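Local coordinates for 3-oxoacyl-[acyl-carrier-protein] synthase 3 (Micrococcus luteus NCTC 2665, PDB 4EWP) that probably catalyses the condensation that initiates fatty acid synthesis, joining the acetyl group of acetyl-CoA to two carbons from malonyl-ACP, at residues S14-V19 / P183-S188; E265-A270 / K290-V295; A271-Q276 / L314-L319; I281-A286 / V297-A302; G329-I334 / Q345-P350. One frame throughout, in Å; residues are numbered along the deposited sequence.

Four of the five contacts belong to the C-terminal half of the thiolase fold; contact 1 ties that half to strand 13-22 of the other sheet. Contacts 3 and 5 are buried, joined by a bond from Ile273 N to Leu332 O within one sheet. They differ in chemistry: contact 3 is apolar packing of helix on strand, contact 5 backbone pairing with a buried hydrogen bond between two side-chain amides. Contacts 2 and 4, partly buried, belong to one strand-helix-strand unit and mix an apolar interior with surface charges. Contact 1 is buried, with two bridging waters beside one weak direct backbone bond and isoleucine packing, and touches contact 5 through Ser186 and Ser188; both meet the second subunit.

Contact 1 of 5, residues S14-V19 / P183-S188; sequences SRIVAV and PGISPS
Ser14 N and Ile185 N both donate to one bridging water, each from 3.1 Å. A single oxygen thus joins strand 13-22, outermost in the first sheet of the thiolase fold, to the chain that crosses from strand 170-180 of that sheet to strand 189-192 of the second. Direct backbone pairing is slight: Gly184 N reaches Ser14 O at 2.9 Å, but the N-H points off line (130°) and the bond is weak. A second water fills in farther along, accepting from Ile16 N and donating to Gly184 O at 2.8 Å. The backbones run close here, and a side chain on Gly184 would collide with Arg15 CB and Ser14 O. Ile185 turns its side chain toward the strand, its CB and CD1 both 3.7 Å from Ser14 OG. That hydroxyl has its own polar partner in Asp134 OD1 of helix 125-138. On the dimer side, Ile185 O is hydrogen-bonded to Gln7 NE2 of the second subunit. With CG1 placed beside the backbone N (chi1 -55°), the Ile185 side chain reaches in toward the strand and crosses Ile16 at about a right angle, CD1 lying 4.1 Å from Ile16 CG1.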
# COMPACT_ATOMS: atom_id res chain seq x y z
N SER A 14 -7.13 -1.16 21.91
CA SER A 14 -7.70 -0.42 20.79
C SER A 14 -9.13 -0.87 20.56
O SER A 14 -9.56 -1.88 21.13
CB SER A 14 -6.91 -0.74 19.53
OG SER A 14 -6.95 -2.14 19.30
N ARG A 15 -9.86 -0.17 19.70
CA ARG A 15 -11.25 -0.55 19.45
C ARG A 15 -11.80 0.17 18.24
O ARG A 15 -11.42 1.31 17.95
CB ARG A 15 -12.10 -0.31 20.70
CG ARG A 15 -13.32 0.59 20.55
CD ARG A 15 -14.11 0.65 21.88
NE ARG A 15 -15.30 1.50 21.79
CZ ARG A 15 -15.40 2.73 22.30
NH1 ARG A 15 -14.37 3.27 22.96
NH2 ARG A 15 -16.53 3.43 22.16
N ILE A 16 -12.69 -0.51 17.52
CA ILE A 16 -13.37 0.10 16.38
C ILE A 16 -14.51 0.93 16.95
O ILE A 16 -15.41 0.38 17.60
CB ILE A 16 -13.93 -0.98 15.42
CG1 ILE A 16 -12.77 -1.75 14.76
CG2 ILE A 16 -14.87 -0.37 14.38
CD1 ILE A 16 -13.18 -2.96 13.93
N VAL A 17 -14.47 2.24 16.75
CA VAL A 17 -15.48 3.10 17.38
C VAL A 17 -16.60 3.54 16.44
O VAL A 17 -17.52 4.24 16.87
CB VAL A 17 -14.85 4.33 18.05
CG1 VAL A 17 -13.95 3.89 19.18
CG2 VAL A 17 -14.07 5.18 17.03
N ALA A 18 -16.53 3.11 15.18
CA ALA A 18 -17.58 3.44 14.22
C ALA A 18 -17.36 2.77 12.89
O ALA A 18 -16.24 2.36 12.57
CB ALA A 18 -17.68 4.94 14.03
N VAL A 19 -18.44 2.64 12.13
CA VAL A 19 -18.35 2.12 10.77
C VAL A 19 -19.18 2.97 9.81
O VAL A 19 -20.25 3.47 10.16
CB VAL A 19 -18.77 0.63 10.70
CG1 VAL A 19 -20.15 0.41 11.28
CG2 VAL A 19 -18.67 0.11 9.26
N PRO A 183 -9.76 -4.01 25.72
CA PRO A 183 -9.47 -4.71 24.47
C PRO A 183 -10.70 -4.80 23.57
O PRO A 183 -11.69 -5.40 23.97
CB PRO A 183 -9.10 -6.12 24.94
CG PRO A 183 -8.64 -5.95 26.35
CD PRO A 183 -9.46 -4.82 26.91
N GLY A 184 -10.63 -4.21 22.38
CA GLY A 184 -11.73 -4.27 21.43
C GLY A 184 -11.36 -4.95 20.12
O GLY A 184 -12.24 -5.23 19.30
N ILE A 185 -10.07 -5.23 19.94
CA ILE A 185 -9.58 -5.91 18.73
C ILE A 185 -8.59 -7.01 19.13
O ILE A 185 -7.54 -6.74 19.73
CB ILE A 185 -8.88 -4.92 17.78
CG1 ILE A 185 -9.80 -3.75 17.43
CG2 ILE A 185 -8.38 -5.61 16.52
CD1 ILE A 185 -9.19 -2.75 16.47
N SER A 186 -8.92 -8.25 18.82
CA SER A 186 -8.08 -9.38 19.19
C SER A 186 -6.85 -9.46 18.28
O SER A 186 -6.83 -8.84 17.22
CB SER A 186 -8.88 -10.69 19.10
OG SER A 186 -9.04 -11.09 17.75
N PRO A 187 -5.82 -10.22 18.70
CA PRO A 187 -4.56 -10.26 17.94
C PRO A 187 -4.78 -10.74 16.52
O PRO A 187 -5.42 -11.78 16.31
CB PRO A 187 -3.70 -11.28 18.71
CG PRO A 187 -4.30 -11.31 20.11
CD PRO A 187 -5.78 -11.05 19.92
N SER A 188 -4.26 -10.00 15.56
CA SER A 188 -4.50 -10.35 14.17
C SER A 188 -3.89 -11.70 13.80
O SER A 188 -2.79 -12.04 14.24
CB SER A 188 -3.99 -9.26 13.23
OG SER A 188 -4.86 -8.14 13.24
O HOH W 1 -7.58 -4.15 21.41
O HOH W 2 -13.67 -3.14 18.18

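Contact 2 of 5, residues E265-A270 / K290-V295; sequences EPEDLA and KLPESV
The 3-10 turn of residues 266-268 lays Pro266 and Glu267 on Leu291 and Pro292, which lie in the loop between helix 279-288 and strand 296-297. Pro266 presents CB to Leu291 CD2 at 4.1 Å, while its carbonyl oxygen faces Pro292 CD at 3.8 Å. The Glu267 side chain crosses the Pro292 ring at about a right angle, the two CG atoms 4.0 Å apart. These elements stand at one end of a beta-alpha-beta crossover, in which strand 269-274, helix 279-288 and the parallel strand 296-297 follow in order. The returning limb leaves the helix through a Schellman motif at Lys290 and makes a type I turn from Pro292 to Val295. Val295 then closes the inner side of the contact: its CG2, beside the backbone N because CG1 takes the anti place (chi1 -178°), comes within 3.5 Å of Pro266 O and 3.6 Å of Leu269 O. Leu269 adds its CB to the same methyl and its CD1 to Leu291 CD2, and it also packs on Leu259 of helix 240-262. The outer side is polar. A bend at chi2 (64°) turns the Glu267 carboxylate back toward the 290-295 loop, which it meets through a water: OE2 accepts from this water at 2.8 Å, and the same water donates to Lys290 O at 3.1 Å.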
# COMPACT_ATOMS: atom_id res chain seq x y z
N GLU A 265 -14.91 -18.51 22.01
CA GLU A 265 -15.55 -19.66 21.37
C GLU A 265 -16.65 -19.14 20.45
O GLU A 265 -17.14 -18.03 20.65
CB GLU A 265 -16.15 -20.60 22.41
CG GLU A 265 -15.19 -20.99 23.54
CD GLU A 265 -14.32 -22.19 23.19
OE1 GLU A 265 -13.84 -22.29 22.04
OE2 GLU A 265 -14.12 -23.05 24.08
N PRO A 266 -17.04 -19.94 19.44
CA PRO A 266 -18.10 -19.52 18.50
C PRO A 266 -19.39 -19.08 19.21
O PRO A 266 -20.12 -18.21 18.71
CB PRO A 266 -18.34 -20.79 17.68
CG PRO A 266 -17.05 -21.53 17.75
CD PRO A 266 -16.55 -21.29 19.14
N GLU A 267 -19.66 -19.68 20.37
CA GLU A 267 -20.79 -19.34 21.23
C GLU A 267 -20.73 -17.91 21.76
O GLU A 267 -21.75 -17.33 22.11
CB GLU A 267 -20.85 -20.32 22.41
CG GLU A 267 -21.27 -21.74 22.05
CD GLU A 267 -20.29 -22.48 21.12
OE1 GLU A 267 -19.23 -21.95 20.75
OE2 GLU A 267 -20.59 -23.64 20.74
N ASP A 268 -19.52 -17.36 21.85
CA ASP A 268 -19.30 -15.99 22.32
C ASP A 268 -19.51 -14.94 21.23
O ASP A 268 -19.58 -13.74 21.52
CB ASP A 268 -17.89 -15.85 22.90
CG ASP A 268 -17.66 -16.75 24.10
OD1 ASP A 268 -18.58 -16.83 24.95
OD2 ASP A 268 -16.57 -17.37 24.20
N LEU A 269 -19.60 -15.38 19.98
CA LEU A 269 -19.78 -14.47 18.84
C LEU A 269 -21.22 -13.96 18.73
O LEU A 269 -22.16 -14.73 18.91
CB LEU A 269 -19.37 -15.14 17.52
CG LEU A 269 -17.90 -15.52 17.35
CD1 LEU A 269 -17.65 -16.26 16.03
CD2 LEU A 269 -17.02 -14.27 17.43
N ALA A 270 -21.38 -12.68 18.42
CA ALA A 270 -22.69 -12.16 18.04
C ALA A 270 -22.84 -12.20 16.53
O ALA A 270 -23.95 -12.21 16.01
CB ALA A 270 -22.87 -10.75 18.54
N LYS A 290 -18.99 -24.37 12.93
CA LYS A 290 -19.95 -24.90 13.88
C LYS A 290 -20.65 -23.82 14.71
O LYS A 290 -20.80 -23.97 15.92
CB LYS A 290 -19.25 -25.88 14.83
CG LYS A 290 -18.74 -27.14 14.17
CD LYS A 290 -18.03 -28.04 15.18
CE LYS A 290 -17.58 -29.35 14.55
NZ LYS A 290 -18.73 -30.27 14.25
N LEU A 291 -21.12 -22.77 14.05
CA LEU A 291 -21.72 -21.64 14.76
C LEU A 291 -23.09 -22.02 15.30
O LEU A 291 -23.82 -22.77 14.66
CB LEU A 291 -21.89 -20.46 13.82
CG LEU A 291 -20.66 -19.92 13.08
CD1 LEU A 291 -21.08 -18.78 12.18
CD2 LEU A 291 -19.60 -19.46 14.06
N PRO A 292 -23.45 -21.50 16.48
CA PRO A 292 -24.83 -21.68 16.93
C PRO A 292 -25.74 -20.81 16.08
O PRO A 292 -25.27 -19.91 15.38
CB PRO A 292 -24.83 -21.17 18.37
CG PRO A 292 -23.40 -20.93 18.73
CD PRO A 292 -22.66 -20.73 17.45
N GLU A 293 -27.04 -21.07 16.17
CA GLU A 293 -28.06 -20.43 15.36
C GLU A 293 -28.16 -18.95 15.70
O GLU A 293 -28.62 -18.15 14.89
CB GLU A 293 -29.41 -21.10 15.63
CG GLU A 293 -30.61 -20.39 15.04
CD GLU A 293 -31.29 -21.20 13.95
OE1 GLU A 293 -32.53 -21.39 14.03
OE2 GLU A 293 -30.59 -21.65 13.01
N SER A 294 -27.72 -18.61 16.90
CA SER A 294 -27.76 -17.24 17.39
C SER A 294 -26.72 -16.31 16.73
O SER A 294 -26.89 -15.09 16.76
CB SER A 294 -27.61 -17.22 18.91
OG SER A 294 -26.36 -17.76 19.33
N VAL A 295 -25.66 -16.87 16.15
CA VAL A 295 -24.66 -16.05 15.45
C VAL A 295 -25.20 -15.56 14.11
O VAL A 295 -25.60 -16.35 13.25
CB VAL A 295 -23.34 -16.81 15.22
CG1 VAL A 295 -22.32 -15.91 14.54
CG2 VAL A 295 -22.78 -17.32 16.54
O HOH W 3 -19.23 -24.71 18.48

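Contact 3 of 5, residues A271-Q276 / L314-L319; sequences AFIPHQ and LAMHRL
The carboxamide of Gln276, whose CG lies 4.4 Å from Ala315 CB, is held at both ends: NE2 donates nearly in its own amide plane to Pro274 O (2.8 Å, 150°) and bonds to Ala298 O, while OE1 accepts from Ile301 N. Phe272 leaves the strand on the side away from segment 314-319; Pro274 CD sits 3.5 Å above the centre of one ring face, and Phe285 meets the ring edge-to-face. Between strand and helix the packing is apolar and centres on Ile273. Its CG2 touches Ala315 CB at 3.9 Å, the Ile273 and Met316 side chains cross at about a right angle, with Ile273 CD1 4.0 Å from Met316 CB, and Ile273 reaches tip to tip toward Leu319, whose CD2 meets Ala271 CB at 3.7 Å. Reduced to an alanine, position 273 would probably open a gap between Ala315, Met316 and Leu319. His275, a predicted active-site residue, comes next, its ND1 hydrogen-bonded to Ser311 OG at the helix start. The axes of strand 271-274 and helix segment 314-319 run nearly antiparallel (152°) and approach to 9.0 Å; the helix also touches strand 13-22, placing it between the two sheets, as in the layered thiolase fold.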
# COMPACT_ATOMS: atom_id res chain seq x y z
N ALA A 271 -21.71 -12.23 15.82
CA ALA A 271 -21.77 -12.21 14.37
C ALA A 271 -20.53 -12.81 13.73
O ALA A 271 -19.45 -12.83 14.31
CB ALA A 271 -21.98 -10.78 13.86
N PHE A 272 -20.72 -13.30 12.51
CA PHE A 272 -19.63 -13.83 11.69
C PHE A 272 -19.65 -13.04 10.39
O PHE A 272 -20.64 -13.08 9.65
CB PHE A 272 -19.83 -15.32 11.43
CG PHE A 272 -18.87 -15.89 10.42
CD1 PHE A 272 -17.52 -15.59 10.48
CD2 PHE A 272 -19.33 -16.73 9.40
CE1 PHE A 272 -16.63 -16.12 9.53
CE2 PHE A 272 -18.46 -17.25 8.46
CZ PHE A 272 -17.10 -16.95 8.53
N ILE A 273 -18.58 -12.30 10.12
CA ILE A 273 -18.57 -11.44 8.96
C ILE A 273 -17.41 -11.78 8.05
O ILE A 273 -16.38 -11.11 8.07
CB ILE A 273 -18.49 -9.95 9.35
CG1 ILE A 273 -19.46 -9.66 10.50
CG2 ILE A 273 -18.81 -9.09 8.14
CD1 ILE A 273 -19.29 -8.30 11.13
N PRO A 274 -17.57 -12.83 7.24
CA PRO A 274 -16.47 -13.10 6.32
C PRO A 274 -16.55 -12.14 5.13
O PRO A 274 -17.62 -11.63 4.79
CB PRO A 274 -16.74 -14.54 5.86
CG PRO A 274 -18.24 -14.68 5.96
CD PRO A 274 -18.65 -13.83 7.14
N HIS A 275 -15.40 -11.89 4.53
CA HIS A 275 -15.36 -11.27 3.23
C HIS A 275 -16.43 -11.91 2.33
O HIS A 275 -16.57 -13.14 2.29
CB HIS A 275 -13.98 -11.50 2.66
CG HIS A 275 -13.90 -11.38 1.17
ND1 HIS A 275 -14.30 -10.24 0.50
CD2 HIS A 275 -13.47 -12.24 0.23
CE1 HIS A 275 -14.12 -10.41 -0.79
NE2 HIS A 275 -13.62 -11.62 -0.98
N GLN A 276 -17.19 -11.07 1.61
CA GLN A 276 -18.32 -11.51 0.80
C GLN A 276 -17.88 -12.02 -0.58
O GLN A 276 -18.14 -11.38 -1.61
CB GLN A 276 -19.33 -10.37 0.63
CG GLN A 276 -19.95 -9.89 1.94
CD GLN A 276 -20.78 -10.96 2.64
OE1 GLN A 276 -21.89 -11.29 2.21
NE2 GLN A 276 -20.26 -11.51 3.74
N LEU A 314 -18.75 -2.97 4.81
CA LEU A 314 -20.09 -2.79 4.25
C LEU A 314 -21.09 -3.76 4.91
O LEU A 314 -22.19 -3.36 5.29
CB LEU A 314 -20.11 -2.97 2.73
CG LEU A 314 -19.65 -1.80 1.85
CD1 LEU A 314 -19.72 -2.20 0.38
CD2 LEU A 314 -20.52 -0.56 2.10
N ALA A 315 -20.69 -5.02 5.06
CA ALA A 315 -21.56 -6.04 5.64
C ALA A 315 -21.77 -5.77 7.12
O ALA A 315 -22.86 -5.98 7.65
CB ALA A 315 -20.98 -7.42 5.43
N MET A 316 -20.72 -5.31 7.79
CA MET A 316 -20.81 -4.97 9.21
C MET A 316 -21.81 -3.84 9.39
O MET A 316 -22.66 -3.88 10.30
CB MET A 316 -19.45 -4.52 9.74
CG MET A 316 -19.47 -4.21 11.22
SD MET A 316 -17.96 -3.40 11.74
CE MET A 316 -16.76 -4.70 11.43
N HIS A 317 -21.71 -2.85 8.52
CA HIS A 317 -22.61 -1.71 8.53
C HIS A 317 -24.06 -2.16 8.36
O HIS A 317 -24.95 -1.69 9.08
CB HIS A 317 -22.22 -0.72 7.43
CG HIS A 317 -23.04 0.53 7.40
ND1 HIS A 317 -24.27 0.60 6.79
CD2 HIS A 317 -22.78 1.78 7.87
CE1 HIS A 317 -24.74 1.83 6.90
NE2 HIS A 317 -23.85 2.57 7.54
N ARG A 318 -24.30 -3.07 7.43
CA ARG A 318 -25.65 -3.57 7.22
C ARG A 318 -26.13 -4.40 8.41
O ARG A 318 -27.29 -4.33 8.78
CB ARG A 318 -25.75 -4.38 5.94
CG ARG A 318 -27.14 -4.96 5.69
CD ARG A 318 -27.20 -5.67 4.36
NE ARG A 318 -28.54 -6.20 4.08
CZ ARG A 318 -28.88 -6.82 2.95
NH1 ARG A 318 -27.98 -6.98 1.98
NH2 ARG A 318 -30.11 -7.27 2.78
N LEU A 319 -25.24 -5.18 9.00
CA LEU A 319 -25.60 -5.99 10.16
C LEU A 319 -26.12 -5.11 11.29
O LEU A 319 -27.11 -5.45 11.95
CB LEU A 319 -24.39 -6.79 10.64
CG LEU A 319 -24.61 -8.29 10.74
CD1 LEU A 319 -25.38 -8.78 9.52
CD2 LEU A 319 -23.30 -9.03 10.89

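Contact 4 of 5, residues I281-A286 / V297-A302; sequences IIDEFA and VARDIA
Ile282 packs helix 279-288, the helix of a beta-alpha-beta crossover, onto the chain that runs from strand 296-297 to helix 301-304. This inner part is close and mostly apolar. Ile282 CG2, anti to the backbone N (chi1 -61° for CG1), slides past Val297 with 3.7 Å to its CG1, while CD1 rests 3.8 Å from Ala298 O and 4.1 Å from Ile301 CG2. One turn later Ala286 CB meets the other Val297 methyl, CG2, also at 4.1 Å. With an alanine in place of Ile282 the helix would probably lose the contacts to Val297 CG1 and Ile301 CG2, leaving Ala286 as the remaining hold on Val297 and opening a gap beside Ala298 O. Ile301 in turn lies about 5 Å, side chain to side chain, from Asn306 of the predicted active site, and Ile282 also touches Gln276, in the predicted ACP-binding region. Toward solvent the contact changes character. Asp283 and the exposed Arg299 approach at about a right angle as modelled. The opposite charges probably pair, but OD1 and NH1 are placed too close together, so the detail of this salt bridge is doubtful. The arginine chain, extended from CG to NE, carries the guanidinium over Val297, two residues earlier, whose CG1 lies 3.9 Å from the guanidinium plane, over its centre.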
# COMPACT_ATOMS: atom_id res chain seq x y z
N ILE A 281 -19.32 -19.96 -0.68
CA ILE A 281 -18.20 -19.91 0.25
C ILE A 281 -18.66 -19.53 1.67
O ILE A 281 -18.28 -20.17 2.66
CB ILE A 281 -17.10 -18.95 -0.21
CG1 ILE A 281 -16.33 -19.57 -1.38
CG2 ILE A 281 -16.15 -18.64 0.94
CD1 ILE A 281 -15.30 -18.66 -2.02
N ILE A 282 -19.49 -18.49 1.77
CA ILE A 282 -20.00 -18.04 3.06
C ILE A 282 -20.72 -19.17 3.81
O ILE A 282 -20.43 -19.42 4.98
CB ILE A 282 -20.96 -16.84 2.91
CG1 ILE A 282 -20.25 -15.64 2.30
CG2 ILE A 282 -21.54 -16.46 4.27
CD1 ILE A 282 -21.19 -14.47 2.03
N ASP A 283 -21.66 -19.84 3.14
CA ASP A 283 -22.40 -20.93 3.77
C ASP A 283 -21.49 -22.05 4.29
O ASP A 283 -21.59 -22.45 5.45
CB ASP A 283 -23.42 -21.54 2.81
CG ASP A 283 -24.50 -20.56 2.41
OD1 ASP A 283 -24.61 -19.51 3.06
OD2 ASP A 283 -25.25 -20.86 1.46
N GLU A 284 -20.61 -22.54 3.43
CA GLU A 284 -19.76 -23.68 3.76
C GLU A 284 -18.82 -23.30 4.90
O GLU A 284 -18.54 -24.11 5.80
CB GLU A 284 -18.98 -24.13 2.52
CG GLU A 284 -18.39 -25.52 2.61
CD GLU A 284 -19.41 -26.56 3.04
OE1 GLU A 284 -20.41 -26.75 2.32
OE2 GLU A 284 -19.20 -27.17 4.11
N PHE A 285 -18.35 -22.06 4.86
CA PHE A 285 -17.52 -21.47 5.90
C PHE A 285 -18.25 -21.47 7.26
O PHE A 285 -17.75 -22.01 8.26
CB PHE A 285 -17.17 -20.05 5.47
CG PHE A 285 -15.88 -19.53 6.04
CD1 PHE A 285 -15.18 -18.54 5.37
CD2 PHE A 285 -15.38 -20.02 7.23
CE1 PHE A 285 -13.99 -18.04 5.88
CE2 PHE A 285 -14.19 -19.53 7.75
CZ PHE A 285 -13.50 -18.54 7.08
N ALA A 286 -19.44 -20.89 7.30
CA ALA A 286 -20.25 -20.87 8.51
C ALA A 286 -20.49 -22.27 9.06
O ALA A 286 -20.45 -22.47 10.27
CB ALA A 286 -21.59 -20.16 8.24
N VAL A 297 -24.90 -14.36 10.50
CA VAL A 297 -23.96 -14.45 9.40
C VAL A 297 -24.21 -13.36 8.34
O VAL A 297 -25.31 -13.26 7.79
CB VAL A 297 -24.03 -15.83 8.73
CG1 VAL A 297 -23.15 -15.89 7.51
CG2 VAL A 297 -23.66 -16.92 9.73
N ALA A 298 -23.20 -12.53 8.07
CA ALA A 298 -23.30 -11.52 7.01
C ALA A 298 -23.48 -12.14 5.62
O ALA A 298 -22.69 -12.98 5.20
CB ALA A 298 -22.07 -10.62 7.02
N ARG A 299 -24.52 -11.72 4.90
CA ARG A 299 -24.72 -12.19 3.53
C ARG A 299 -25.04 -11.04 2.57
O ARG A 299 -25.76 -11.21 1.60
CB ARG A 299 -25.85 -13.23 3.47
CG ARG A 299 -25.62 -14.46 4.33
CD ARG A 299 -26.70 -15.52 4.12
NE ARG A 299 -26.72 -16.41 5.27
CZ ARG A 299 -26.03 -17.53 5.32
NH1 ARG A 299 -25.32 -17.89 4.28
NH2 ARG A 299 -26.06 -18.30 6.40
N ASP A 300 -24.49 -9.87 2.87
CA ASP A 300 -24.65 -8.70 2.02
C ASP A 300 -24.43 -8.98 0.52
O ASP A 300 -25.00 -8.30 -0.33
CB ASP A 300 -23.68 -7.60 2.48
CG ASP A 300 -24.06 -6.23 1.96
OD1 ASP A 300 -25.27 -5.99 1.72
OD2 ASP A 300 -23.15 -5.39 1.79
N ILE A 301 -23.59 -9.97 0.21
CA ILE A 301 -23.24 -10.28 -1.18
C ILE A 301 -24.44 -10.39 -2.14
O ILE A 301 -24.33 -10.07 -3.32
CB ILE A 301 -22.40 -11.57 -1.28
CG1 ILE A 301 -21.64 -11.62 -2.61
CG2 ILE A 301 -23.28 -12.79 -1.12
CD1 ILE A 301 -21.06 -12.98 -2.92
N ALA A 302 -25.59 -10.85 -1.63
CA ALA A 302 -26.78 -11.04 -2.48
C ALA A 302 -27.23 -9.77 -3.19
O ALA A 302 -27.72 -9.83 -4.32
CB ALA A 302 -27.94 -11.63 -1.67

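Contact 5 of 5, residues G329-I334 / Q345-P350; sequences GLALQI and QVVRLP
Gln333 and Gln345 turn their amides 69° against each other on one face of the hairpin formed by strands 330-337 and 341-348. Gln333 NE2 donates to Gln345 OE1 at 2.8 Å in an almost straight bond (171°); OE1 lies in the plane of the Gln333 amide, whereas NE2 stands above the carbonyl plane of Gln345. CG of Gln333, between the backbone N and carbonyl carbon (chi1 50°), sends the extended chain across Val347 at about a right angle, with NE2 3.8 Å from Val347 CG1. Farther along this face Ala331 CB presses on Leu349 CD2 at a tight 3.5 Å. On the opposite face Leu330 lays CD2 3.5 Å above the centre of the Arg348 guanidinium, whose NE bonds to Gly328 O, and Leu332 CD1 meets Val346 CG2. The antiparallel backbones join Ala331 with Val347 and Gln333 with Gln345 as hydrogen-bonded pairs, and Leu349 N closes the row on Gly329 O at 2.8 Å. The remaining ends of the buried amides are also engaged, Gln333 OE1 by Tyr126 OH and Gln345 NE2 by Ser188 OG and Cys127 O. Turning either amide over would probably set like groups against each other, so the network fixes the orientation of both.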
# COMPACT_ATOMS: atom_id res chain seq x y z
N GLY A 329 -21.26 -6.36 20.79
CA GLY A 329 -21.09 -7.80 20.66
C GLY A 329 -19.80 -8.14 19.91
O GLY A 329 -19.21 -7.27 19.28
N LEU A 330 -19.37 -9.39 19.98
CA LEU A 330 -18.15 -9.82 19.30
C LEU A 330 -18.43 -10.32 17.88
O LEU A 330 -19.36 -11.10 17.66
CB LEU A 330 -17.45 -10.93 20.09
CG LEU A 330 -17.00 -10.56 21.50
CD1 LEU A 330 -16.41 -11.78 22.18
CD2 LEU A 330 -15.99 -9.43 21.44
N ALA A 331 -17.60 -9.87 16.94
CA ALA A 331 -17.70 -10.30 15.55
C ALA A 331 -16.36 -10.84 15.06
O ALA A 331 -15.31 -10.22 15.27
CB ALA A 331 -18.15 -9.13 14.67
N LEU A 332 -16.40 -12.00 14.42
CA LEU A 332 -15.23 -12.53 13.74
C LEU A 332 -15.25 -11.98 12.31
O LEU A 332 -16.22 -12.16 11.58
CB LEU A 332 -15.27 -14.07 13.71
CG LEU A 332 -14.23 -14.83 12.88
CD1 LEU A 332 -12.83 -14.58 13.42
CD2 LEU A 332 -14.55 -16.30 12.91
N GLN A 333 -14.18 -11.30 11.93
CA GLN A 333 -14.06 -10.81 10.55
C GLN A 333 -12.84 -11.44 9.94
O GLN A 333 -11.80 -11.55 10.60
CB GLN A 333 -13.97 -9.29 10.49
CG GLN A 333 -12.94 -8.73 11.42
CD GLN A 333 -12.93 -7.23 11.39
OE1 GLN A 333 -13.99 -6.59 11.30
NE2 GLN A 333 -11.73 -6.63 11.45
N ILE A 334 -12.97 -11.86 8.70
CA ILE A 334 -11.88 -12.56 8.05
C ILE A 334 -11.97 -12.32 6.55
O ILE A 334 -13.00 -12.62 5.93
CB ILE A 334 -11.92 -14.07 8.36
CG1 ILE A 334 -10.80 -14.80 7.62
CG2 ILE A 334 -13.28 -14.67 7.98
CD1 ILE A 334 -10.59 -16.22 8.12
N GLN A 345 -9.58 -11.04 12.56
CA GLN A 345 -9.62 -10.56 13.94
C GLN A 345 -10.98 -10.83 14.55
O GLN A 345 -11.99 -10.91 13.85
CB GLN A 345 -9.41 -9.04 14.01
CG GLN A 345 -8.10 -8.55 13.48
CD GLN A 345 -8.20 -8.07 12.05
OE1 GLN A 345 -9.27 -8.02 11.45
NE2 GLN A 345 -7.05 -7.72 11.48
N VAL A 346 -11.02 -10.93 15.87
CA VAL A 346 -12.29 -10.80 16.57
C VAL A 346 -12.39 -9.35 17.04
O VAL A 346 -11.44 -8.78 17.60
CB VAL A 346 -12.41 -11.78 17.72
CG1 VAL A 346 -13.66 -11.49 18.54
CG2 VAL A 346 -12.44 -13.23 17.18
N VAL A 347 -13.53 -8.72 16.78
CA VAL A 347 -13.70 -7.33 17.14
C VAL A 347 -14.99 -7.11 17.91
O VAL A 347 -15.98 -7.77 17.67
CB VAL A 347 -13.68 -6.39 15.91
CG1 VAL A 347 -12.35 -6.52 15.15
CG2 VAL A 347 -14.87 -6.66 14.99
N ARG A 348 -14.94 -6.18 18.87
CA ARG A 348 -16.13 -5.71 19.55
C ARG A 348 -16.83 -4.69 18.66
O ARG A 348 -16.27 -3.64 18.35
CB ARG A 348 -15.72 -5.06 20.87
CG ARG A 348 -16.87 -4.72 21.79
CD ARG A 348 -16.51 -5.04 23.22
NE ARG A 348 -17.17 -6.27 23.65
CZ ARG A 348 -16.57 -7.27 24.28
NH1 ARG A 348 -15.27 -7.19 24.57
NH2 ARG A 348 -17.26 -8.35 24.62
N LEU A 349 -18.06 -4.99 18.23
CA LEU A 349 -18.73 -4.12 17.26
C LEU A 349 -19.06 -2.77 17.88
O LEU A 349 -19.44 -2.70 19.05
CB LEU A 349 -19.99 -4.79 16.73
CG LEU A 349 -19.78 -6.09 15.95
CD1 LEU A 349 -21.11 -6.87 15.85
CD2 LEU A 349 -19.21 -5.80 14.59
N PRO A 350 -18.92 -1.70 17.09
CA PRO A 350 -19.16 -0.32 17.55
C PRO A 350 -20.62 -0.05 17.93
O PRO A 350 -21.49 -0.70 17.35
CB PRO A 350 -18.75 0.54 16.35
CG PRO A 350 -18.79 -0.40 15.15
CD PRO A 350 -18.44 -1.76 15.70